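Local coordinates for ThiJ/pfpI family protein (Bacillus anthracis, PDB 3EFE) that is of unproven function but, as a dimeric member of the DJ-1/PfpI family, may act as a chaperone or a hydrolase, at residues K6-V12 / L41-G47; L67-L72 / P93-R97; S74-L80 / I104-A110. All coordinates share one frame; numbering follows the deposited sequence.

In the fold
The three contacts show how a parallel sheet is assembled and then covered. Contact 1 and contact 3 are successive steps across the same sheet, their centres about 10 Å apart, because strands 8-11 and 77-80 lie next to each other; Phe9 O meets Ile79 N at 2.8 Å, a probable hydrogen bond. Contact 2 lies to one flank, its centre about 12 Å from those of the other two. It sets a loop and helix 92-104 over that sheet, with Ile94 CD1 3.4 Å from Tyr11 CD1. The same helix leads into strand 107-111, which in DJ-1/PfpI relatives typically runs into the turn bearing the nucleophilic cysteine.

Contact 1: residues K6-V12 / L41-G47; sequences KKAFLYV and LKVITVG
The ring of Phe9 lies alongside Ile44 and is met obliquely by two aliphatic tips, neither squarely over a face nor squarely at an edge: Ile44 CD1 is 3.7 Å from Phe9 CE1, and Val46 CG1 is equally close to Phe9 CD1 from the opposite side of the ring plane. Tyr11, the second flat group, brings its ring obliquely against backbone instead, with Tyr11 CD1 3.2 Å from Val46 O. Its CG stands anti to the backbone N (chi1 -175°), which lays the ring beside that carbonyl, whereas Phe9 has CG beside its backbone N (chi1 -64°), so that its ring runs side by side with Ile44. Beyond the contact the Tyr11 ring meets that of Phe13, and Phe9 packs on Ile65 and Leu72.

Ala8, Leu10, Val43 and Thr45 occupy the other face. Here Leu10 CB rests 3.8 Å from Val43 CG1, and Leu41, just ahead of its strand, brings CG to 3.7 Å from Ala8 CB. Val12 CG1 reaches across to Thr45 CB at 3.6 Å. Helix 18-30 covers part of this face through Tyr21 and Ile25, and Leu59 of the second subunit packs on Leu10 and Thr45, so the dimer shares in its burial.

Between the two layers strands 8-11 and 43-47 run parallel, twisted by -33°. Ala8 O and Leu10 O accept from Ile44 N and Val46 N, each at 2.9 Å, while Ile44 O and Val46 O accept from Leu10 N and Val12 N. Val46 O thus receives an N-H bond, a CA-H contact from Tyr11 and the approach of the tyrosine ring. The chemistry is that of a buried parallel pair: main-chain polarity is met strand to strand, Ile44 and Val46 pack against the Phe9 ring on one face, and aliphatic groups meet one another on the other.

Contact 2: residues L67-L72 / P93-R97; sequences LDECTL and PILER
Leu67 drives its CD2 methyl against the first turn of helix 92-104, where the packing is tight: Leu67 CD2 sits 3.2 Å from Ile94 N, and at 3.3 Å from Ile94 CA it is closer than two carbon atoms usually come. The Leu67 side chain points away from its own N (chi1 -176°), which directs the isobutyl group at the helix. The other methyl, Leu67 CD1, lies 3.8 Å from Ile94 CG1, while Ile94 itself continues inward to Tyr11 of the sheet.

Toward the outside the contact becomes polar and looser. Arg97 runs past Leu67 in the opposite sense, its chain bent at chi2 and chi3, and turns the edge of its guanidinium to the loop. Arg97 NH2 gives Cys70 O a bond of 3.2 Å, with the carbonyl near the guanidinium plane, although the donor stands above the plane of the carbonyl. Arg97 NH1 adds only weak bonds, one to Cys70 O at 3.4 Å and one to Leu67 O. That second oxygen already accepts from Cys70 N, closing a type I turn. Leu72 CD2 approaches Arg97 NH2 obliquely at 3.7 Å. Asp68 OD1 remains 5.9 Å from Arg97 NH1, too far for a salt bridge.

The arginine charge is therefore met here mainly by neutral carbonyls rather than by a carboxylate: Leu67 packs the loop against the helix by hydrocarbon contact, and a forked cation fastens its turn to the helix.

Contact 3: residues S74-L80 / I104-A110; sequences SKDLLIL and IGTIVAA
Ser74 OG is held from two directions: it donates to Ile104 O at 2.6 Å, lying in the plane of that carbonyl, and accepts from Lys75 NZ at 2.8 Å. With chi1 at -159° the hydroxyl is swung to the far side of CB from its own N and reaches over the end of helix 92-104, and the lysine chain curls back at chi2 and chi4 to find it. An ammonium bound to the hydroxyl would probably make it a stronger donor toward the helix's last carbonyl. Next to it Gly105, at positive phi, is the C-prime residue of a Schellman motif, with Thr106 N bonded to Ala101 O and Gly105 N to Leu102 O. Gly105 O in turn accepts from Lys75 N.

Past this turn the chains settle into parallel strands 77-80 and 107-110. Asp76 O and Leu78 O accept from Ile107 N and Ala109 N, and Ile107 O and Ala109 O accept from Leu78 N and Leu80 N.

On one face Leu77 CD1 nests between Ile107 CG2 at 3.9 Å and Ala109 CB at 4.1 Å, with Leu77 also packed against Val176 of helix 169-179. On the other, Leu80 CD1 touches Val108 CG2 at 3.9 Å and Ala110 CB at 4.1 Å, with Ile98 of helix 92-104 against Leu80. Thr106 OG1 is buried here with no partner in the model.

Strand 77-80, helix 92-104 and strand 107-111 form a beta-alpha-beta crossover at the centre of the flavodoxin-like alpha/beta sandwich; strand 107-111 of this crossover typically leads into the nucleophile elbow in DJ-1/PfpI proteins, and probably does here.

Contact 1: residues K6-V12 / L41-G47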
loop_
_atom_site.group_PDB
_atom_site.type_symbol
_atom_site.label_atom_id
_atom_site.label_comp_id
_atom_site.label_asym_id
_atom_site.label_seq_id
_atom_site.Cartn_x
_atom_site.Cartn_y
_atom_site.Cartn_z
ATOM N N LYS D 6 3.754 -14.195 -17.679
ATOM C CA LYS D 6 3.300 -15.455 -17.080
ATOM C C LYS D 6 3.548 -15.514 -15.574
ATOM O O LYS D 6 2.737 -16.091 -14.854
ATOM C CB LYS D 6 3.912 -16.663 -17.810
ATOM C CG LYS D 6 3.293 -16.856 -19.198
ATOM C CD LYS D 6 3.597 -18.224 -19.868
ATOM C CE LYS D 6 2.436 -18.693 -20.767
ATOM N NZ LYS D 6 1.576 -19.756 -20.062
ATOM N N LYS D 7 4.625 -14.910 -15.073
ATOM C CA LYS D 7 4.836 -14.837 -13.608
ATOM C C LYS D 7 5.104 -13.413 -13.147
ATOM O O LYS D 7 5.498 -12.591 -13.929
ATOM C CB LYS D 7 5.948 -15.785 -13.186
ATOM C CG LYS D 7 5.780 -17.132 -13.897
ATOM C CD LYS D 7 6.398 -18.278 -13.153
ATOM C CE LYS D 7 6.008 -19.598 -13.817
ATOM N NZ LYS D 7 6.497 -19.681 -15.262
ATOM N N ALA D 8 4.779 -13.128 -11.899
ATOM C CA ALA D 8 5.033 -11.861 -11.274
ATOM C C ALA D 8 5.728 -12.168 -9.978
ATOM O O ALA D 8 5.276 -12.957 -9.215
ATOM C CB ALA D 8 3.766 -11.063 -11.045
ATOM N N PHE D 9 6.896 -11.572 -9.817
ATOM C CA PHE D 9 7.713 -11.700 -8.596
ATOM C C PHE D 9 7.755 -10.407 -7.832
ATOM O O PHE D 9 7.912 -9.358 -8.426
ATOM C CB PHE D 9 9.132 -12.113 -8.959
ATOM C CG PHE D 9 9.197 -13.477 -9.588
ATOM C CD1 PHE D 9 8.995 -14.615 -8.816
ATOM C CD2 PHE D 9 9.437 -13.614 -10.919
ATOM C CE1 PHE D 9 9.063 -15.848 -9.342
ATOM C CE2 PHE D 9 9.485 -14.908 -11.508
ATOM C CZ PHE D 9 9.287 -16.022 -10.672
ATOM N N LEU D 10 7.585 -10.475 -6.510
ATOM C CA LEU D 10 7.892 -9.325 -5.685
ATOM C C LEU D 10 9.059 -9.688 -4.806
ATOM O O LEU D 10 8.980 -10.552 -3.921
ATOM C CB LEU D 10 6.670 -8.946 -4.848
ATOM C CG LEU D 10 6.852 -7.818 -3.828
ATOM C CD1 LEU D 10 6.948 -6.431 -4.531
ATOM C CD2 LEU D 10 5.816 -7.917 -2.691
ATOM N N TYR D 11 10.148 -8.984 -4.974
ATOM C CA TYR D 11 11.271 -9.097 -4.013
ATOM C C TYR D 11 10.913 -8.552 -2.641
ATOM O O TYR D 11 10.565 -7.355 -2.491
ATOM C CB TYR D 11 12.510 -8.444 -4.621
ATOM C CG TYR D 11 13.768 -8.583 -3.796
ATOM C CD1 TYR D 11 14.317 -9.839 -3.507
ATOM C CD2 TYR D 11 14.428 -7.451 -3.331
ATOM C CE1 TYR D 11 15.495 -9.939 -2.743
ATOM C CE2 TYR D 11 15.585 -7.542 -2.618
ATOM C CZ TYR D 11 16.110 -8.790 -2.300
ATOM O OH TYR D 11 17.269 -8.837 -1.533
ATOM N N VAL D 12 10.992 -9.435 -1.647
ATOM C CA VAL D 12 10.660 -9.121 -0.234
ATOM C C VAL D 12 11.916 -9.111 0.660
ATOM O O VAL D 12 12.744 -10.016 0.588
ATOM C CB VAL D 12 9.453 -10.063 0.345
ATOM C CG1 VAL D 12 8.197 -9.855 -0.509
ATOM C CG2 VAL D 12 9.828 -11.497 0.415
ATOM N N LEU D 41 -2.616 -12.578 -12.370
ATOM C CA LEU D 41 -1.178 -12.790 -12.444
ATOM C C LEU D 41 -0.712 -13.002 -11.040
ATOM O O LEU D 41 -0.543 -12.031 -10.309
ATOM C CB LEU D 41 -0.502 -11.574 -13.006
ATOM C CG LEU D 41 0.965 -11.745 -13.343
ATOM C CD1 LEU D 41 1.238 -13.031 -14.106
ATOM C CD2 LEU D 41 1.417 -10.520 -14.142
ATOM N N LYS D 42 -0.566 -14.265 -10.631
ATOM C CA LYS D 42 -0.159 -14.623 -9.254
ATOM C C LYS D 42 1.203 -14.024 -8.926
ATOM O O LYS D 42 2.119 -14.118 -9.734
ATOM C CB LYS D 42 -0.152 -16.150 -9.055
ATOM C CG LYS D 42 -1.559 -16.785 -9.061
ATOM C CD LYS D 42 -2.352 -16.433 -7.733
ATOM C CE LYS D 42 -3.614 -15.527 -7.980
ATOM N NZ LYS D 42 -4.586 -15.466 -6.804
ATOM N N VAL D 43 1.262 -13.297 -7.806
ATOM C CA VAL D 43 2.460 -12.655 -7.291
ATOM C C VAL D 43 3.145 -13.671 -6.359
ATOM O O VAL D 43 2.570 -14.130 -5.360
ATOM C CB VAL D 43 2.137 -11.304 -6.602
ATOM C CG1 VAL D 43 3.446 -10.652 -5.876
ATOM C CG2 VAL D 43 1.497 -10.337 -7.619
ATOM N N ILE D 44 4.348 -14.083 -6.762
ATOM C CA ILE D 44 5.257 -14.910 -5.923
ATOM C C ILE D 44 6.266 -14.044 -5.180
ATOM O O ILE D 44 7.085 -13.323 -5.786
ATOM C CB ILE D 44 6.024 -15.977 -6.753
ATOM C CG1 ILE D 44 5.047 -16.758 -7.645
ATOM C CG2 ILE D 44 6.781 -16.965 -5.790
ATOM C CD1 ILE D 44 5.631 -17.159 -9.012
ATOM N N THR D 45 6.230 -14.071 -3.869
ATOM C CA THR D 45 7.210 -13.289 -3.119
ATOM C C THR D 45 8.590 -14.014 -3.135
ATOM O O THR D 45 8.654 -15.215 -2.899
ATOM C CB THR D 45 6.737 -12.903 -1.679
ATOM O OG1 THR D 45 6.569 -14.049 -0.887
ATOM C CG2 THR D 45 5.436 -12.132 -1.703
ATOM N N VAL D 46 9.664 -13.286 -3.482
ATOM C CA VAL D 46 11.015 -13.869 -3.470
ATOM C C VAL D 46 11.961 -13.123 -2.533
ATOM O O VAL D 46 12.053 -11.939 -2.567
ATOM C CB VAL D 46 11.661 -14.091 -4.861
ATOM C CG1 VAL D 46 11.026 -13.314 -5.993
ATOM C CG2 VAL D 46 13.139 -13.809 -4.773
ATOM N N GLY D 47 12.591 -13.856 -1.627
ATOM C CA GLY D 47 13.446 -13.305 -0.590
ATOM C C GLY D 47 14.855 -13.545 -1.015
ATOM O O GLY D 47 15.088 -14.350 -1.961
HETATM O O HOH W 1 2.938 -15.978 -11.139
#

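Contact 2: residues L67-L72 / P93-R97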
loop_
_atom_site.group_PDB
_atom_site.type_symbol
_atom_site.label_atom_id
_atom_site.label_comp_id
_atom_site.label_asym_id
_atom_site.label_seq_id
_atom_site.Cartn_x
_atom_site.Cartn_y
_atom_site.Cartn_z
ATOM N N LEU D 67 15.850 -16.454 -3.597
ATOM C CA LEU D 67 16.353 -16.022 -4.903
ATOM C C LEU D 67 16.856 -17.195 -5.739
ATOM O O LEU D 67 16.598 -17.253 -6.927
ATOM C CB LEU D 67 17.449 -14.977 -4.738
ATOM C CG LEU D 67 18.023 -14.361 -6.026
ATOM C CD1 LEU D 67 16.922 -13.891 -6.995
ATOM C CD2 LEU D 67 19.025 -13.209 -5.674
ATOM N N ASP D 68 17.570 -18.135 -5.128
ATOM C CA ASP D 68 18.034 -19.358 -5.820
ATOM C C ASP D 68 16.960 -20.101 -6.591
ATOM O O ASP D 68 17.140 -20.409 -7.755
ATOM C CB ASP D 68 18.559 -20.359 -4.816
ATOM C CG ASP D 68 20.012 -20.195 -4.537
ATOM O OD1 ASP D 68 20.678 -19.439 -5.312
ATOM O OD2 ASP D 68 20.475 -20.835 -3.536
ATOM N N GLU D 69 15.862 -20.397 -5.901
ATOM C CA GLU D 69 14.686 -21.093 -6.443
ATOM C C GLU D 69 13.967 -20.364 -7.585
ATOM O O GLU D 69 13.055 -20.892 -8.134
ATOM C CB GLU D 69 13.695 -21.333 -5.296
ATOM C CG GLU D 69 14.074 -22.479 -4.335
ATOM C CD GLU D 69 13.578 -22.281 -2.872
ATOM O OE1 GLU D 69 12.885 -21.290 -2.578
ATOM O OE2 GLU D 69 13.886 -23.129 -1.994
ATOM N N CYS D 70 14.402 -19.164 -7.962
ATOM C CA CYS D 70 13.636 -18.297 -8.850
ATOM C C CYS D 70 14.277 -18.219 -10.194
ATOM O O CYS D 70 15.479 -18.055 -10.270
ATOM C CB CYS D 70 13.600 -16.876 -8.246
ATOM S SG CYS D 70 13.057 -15.569 -9.391
ATOM N N THR D 71 13.472 -18.278 -11.247
ATOM C CA THR D 71 13.938 -18.136 -12.631
ATOM C C THR D 71 13.250 -16.933 -13.247
ATOM O O THR D 71 12.032 -16.816 -13.169
ATOM C CB THR D 71 13.588 -19.396 -13.492
ATOM O OG1 THR D 71 14.056 -20.560 -12.807
ATOM C CG2 THR D 71 14.229 -19.349 -14.921
ATOM N N LEU D 72 14.042 -16.032 -13.832
ATOM C CA LEU D 72 13.509 -14.836 -14.473
ATOM C C LEU D 72 13.620 -15.062 -15.962
ATOM O O LEU D 72 14.653 -15.468 -16.454
ATOM C CB LEU D 72 14.264 -13.555 -14.021
ATOM C CG LEU D 72 13.879 -12.771 -12.736
ATOM C CD1 LEU D 72 12.452 -13.102 -12.145
ATOM C CD2 LEU D 72 14.963 -12.888 -11.660
ATOM N N PRO D 93 23.385 -10.258 -4.684
ATOM C CA PRO D 93 23.029 -11.327 -5.602
ATOM C C PRO D 93 21.803 -11.009 -6.512
ATOM O O PRO D 93 21.907 -11.182 -7.724
ATOM C CB PRO D 93 22.784 -12.514 -4.667
ATOM C CG PRO D 93 23.404 -12.151 -3.407
ATOM C CD PRO D 93 23.294 -10.693 -3.288
ATOM N N ILE D 94 20.692 -10.499 -5.967
ATOM C CA ILE D 94 19.572 -10.126 -6.842
ATOM C C ILE D 94 19.955 -9.033 -7.808
ATOM O O ILE D 94 19.503 -9.012 -8.943
ATOM C CB ILE D 94 18.212 -9.769 -6.118
ATOM C CG1 ILE D 94 17.039 -10.067 -7.097
ATOM C CG2 ILE D 94 18.227 -8.346 -5.504
ATOM C CD1 ILE D 94 15.679 -9.762 -6.669
ATOM N N LEU D 95 20.837 -8.155 -7.393
ATOM C CA LEU D 95 21.179 -6.997 -8.204
ATOM C C LEU D 95 22.026 -7.464 -9.389
ATOM O O LEU D 95 21.991 -6.844 -10.468
ATOM C CB LEU D 95 21.854 -5.968 -7.310
ATOM C CG LEU D 95 21.388 -4.508 -7.105
ATOM C CD1 LEU D 95 19.968 -4.155 -7.420
ATOM C CD2 LEU D 95 21.763 -4.088 -5.696
ATOM N N GLU D 96 22.711 -8.607 -9.239
ATOM C CA GLU D 96 23.518 -9.165 -10.332
ATOM C C GLU D 96 22.613 -9.813 -11.336
ATOM O O GLU D 96 22.725 -9.550 -12.550
ATOM C CB GLU D 96 24.609 -10.097 -9.798
ATOM C CG GLU D 96 25.679 -9.244 -8.964
ATOM C CD GLU D 96 26.851 -10.042 -8.268
ATOM O OE1 GLU D 96 26.819 -11.324 -8.215
ATOM O OE2 GLU D 96 27.772 -9.367 -7.719
ATOM N N ARG D 97 21.666 -10.583 -10.798
ATOM C CA ARG D 97 20.634 -11.330 -11.533
ATOM C C ARG D 97 19.741 -10.430 -12.297
ATOM O O ARG D 97 19.168 -10.860 -13.244
ATOM C CB ARG D 97 19.717 -12.088 -10.565
ATOM C CG ARG D 97 20.373 -13.108 -9.627
ATOM C CD ARG D 97 20.457 -14.523 -10.187
ATOM N NE ARG D 97 19.292 -14.860 -10.996
ATOM C CZ ARG D 97 18.223 -15.577 -10.622
ATOM N NH1 ARG D 97 18.118 -16.156 -9.436
ATOM N NH2 ARG D 97 17.254 -15.740 -11.503
#

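Contact 3: residues S74-L80 / I104-A110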
loop_
_atom_site.group_PDB
_atom_site.type_symbol
_atom_site.label_atom_id
_atom_site.label_comp_id
_atom_site.label_asym_id
_atom_site.label_seq_id
_atom_site.Cartn_x
_atom_site.Cartn_y
_atom_site.Cartn_z
ATOM N N SER D 74 11.883 -14.157 -20.182
ATOM C CA SER D 74 11.495 -13.042 -21.009
ATOM C C SER D 74 10.071 -12.826 -20.603
ATOM O O SER D 74 9.323 -13.782 -20.376
ATOM C CB SER D 74 11.611 -13.352 -22.516
ATOM O OG SER D 74 11.711 -12.145 -23.326
ATOM N N LYS D 75 9.709 -11.568 -20.464
ATOM C CA LYS D 75 8.355 -11.159 -20.080
ATOM C C LYS D 75 7.811 -11.566 -18.676
ATOM O O LYS D 75 6.628 -11.282 -18.407
ATOM C CB LYS D 75 7.364 -11.580 -21.122
ATOM C CG LYS D 75 7.780 -11.380 -22.565
ATOM C CD LYS D 75 8.461 -10.047 -22.914
ATOM C CE LYS D 75 8.882 -10.012 -24.451
ATOM N NZ LYS D 75 9.563 -11.296 -24.988
ATOM N N ASP D 76 8.627 -12.174 -17.782
ATOM C CA ASP D 76 8.212 -12.322 -16.374
ATOM C C ASP D 76 8.137 -10.899 -15.846
ATOM O O ASP D 76 8.593 -9.975 -16.500
ATOM C CB ASP D 76 9.186 -13.199 -15.550
ATOM C CG ASP D 76 8.945 -14.758 -15.745
ATOM O OD1 ASP D 76 7.842 -15.095 -16.242
ATOM O OD2 ASP D 76 9.818 -15.621 -15.376
ATOM N N LEU D 77 7.525 -10.714 -14.696
ATOM C CA LEU D 77 7.533 -9.400 -14.000
ATOM C C LEU D 77 8.277 -9.529 -12.690
ATOM O O LEU D 77 7.959 -10.421 -11.876
ATOM C CB LEU D 77 6.100 -8.807 -13.766
ATOM C CG LEU D 77 5.966 -7.505 -12.870
ATOM C CD1 LEU D 77 6.487 -6.185 -13.551
ATOM C CD2 LEU D 77 4.469 -7.358 -12.394
ATOM N N LEU D 78 9.247 -8.632 -12.495
ATOM C CA LEU D 78 9.954 -8.481 -11.193
ATOM C C LEU D 78 9.768 -7.096 -10.584
ATOM O O LEU D 78 10.253 -6.140 -11.119
ATOM C CB LEU D 78 11.448 -8.732 -11.336
ATOM C CG LEU D 78 12.312 -8.660 -10.066
ATOM C CD1 LEU D 78 11.933 -9.684 -8.998
ATOM C CD2 LEU D 78 13.816 -8.754 -10.458
ATOM N N ILE D 79 9.022 -7.033 -9.460
ATOM C CA ILE D 79 8.801 -5.806 -8.673
ATOM C C ILE D 79 9.923 -5.577 -7.579
ATOM O O ILE D 79 10.173 -6.424 -6.674
ATOM C CB ILE D 79 7.385 -5.780 -7.985
ATOM C CG1 ILE D 79 6.303 -6.028 -9.015
ATOM C CG2 ILE D 79 7.131 -4.438 -7.218
ATOM C CD1 ILE D 79 4.987 -6.645 -8.466
ATOM N N LEU D 80 10.570 -4.422 -7.662
ATOM C CA LEU D 80 11.500 -4.030 -6.605
ATOM C C LEU D 80 10.994 -2.796 -5.855
ATOM O O LEU D 80 11.060 -1.686 -6.354
ATOM C CB LEU D 80 12.896 -3.806 -7.140
ATOM C CG LEU D 80 13.329 -4.751 -8.269
ATOM C CD1 LEU D 80 14.482 -4.038 -9.025
ATOM C CD2 LEU D 80 13.644 -6.156 -7.732
ATOM N N ILE D 104 17.424 -11.098 -21.006
ATOM C CA ILE D 104 16.421 -12.015 -21.535
ATOM C C ILE D 104 15.058 -11.367 -21.777
ATOM O O ILE D 104 14.206 -11.903 -22.503
ATOM C CB ILE D 104 16.246 -13.327 -20.689
ATOM C CG1 ILE D 104 15.571 -14.426 -21.593
ATOM C CG2 ILE D 104 15.497 -13.078 -19.276
ATOM C CD1 ILE D 104 15.965 -15.873 -21.289
ATOM N N GLY D 105 14.822 -10.217 -21.172
ATOM C CA GLY D 105 13.617 -9.403 -21.451
ATOM C C GLY D 105 12.581 -9.440 -20.344
ATOM O O GLY D 105 11.420 -9.142 -20.559
ATOM N N THR D 106 13.011 -9.764 -19.129
ATOM C CA THR D 106 12.065 -9.732 -18.019
ATOM C C THR D 106 11.764 -8.269 -17.684
ATOM O O THR D 106 12.679 -7.441 -17.697
ATOM C CB THR D 106 12.531 -10.527 -16.814
ATOM O OG1 THR D 106 12.830 -9.651 -15.783
ATOM C CG2 THR D 106 13.703 -11.371 -17.096
ATOM N N ILE D 107 10.470 -7.930 -17.525
ATOM C CA ILE D 107 10.031 -6.562 -17.167
ATOM C C ILE D 107 10.469 -6.340 -15.704
ATOM O O ILE D 107 10.092 -7.109 -14.821
ATOM C CB ILE D 107 8.488 -6.381 -17.247
ATOM C CG1 ILE D 107 7.918 -6.900 -18.582
ATOM C CG2 ILE D 107 8.034 -4.930 -16.906
ATOM C CD1 ILE D 107 8.533 -6.350 -19.799
ATOM N N VAL D 108 11.318 -5.346 -15.468
ATOM C CA VAL D 108 11.695 -5.002 -14.087
ATOM C C VAL D 108 11.136 -3.643 -13.700
ATOM O O VAL D 108 11.248 -2.671 -14.431
ATOM C CB VAL D 108 13.236 -5.242 -13.691
ATOM C CG1 VAL D 108 14.034 -5.744 -14.842
ATOM C CG2 VAL D 108 13.834 -4.047 -12.908
ATOM N N ALA D 109 10.454 -3.636 -12.564
ATOM C CA ALA D 109 9.718 -2.480 -12.064
ATOM C C ALA D 109 10.349 -2.155 -10.718
ATOM O O ALA D 109 10.213 -2.988 -9.797
ATOM C CB ALA D 109 8.238 -2.833 -11.885
ATOM N N ALA D 110 11.054 -0.996 -10.646
ATOM C CA ALA D 110 11.810 -0.495 -9.457
ATOM C C ALA D 110 11.214 0.798 -8.967
ATOM O O ALA D 110 10.946 1.690 -9.734
ATOM C CB ALA D 110 13.265 -0.223 -9.806
#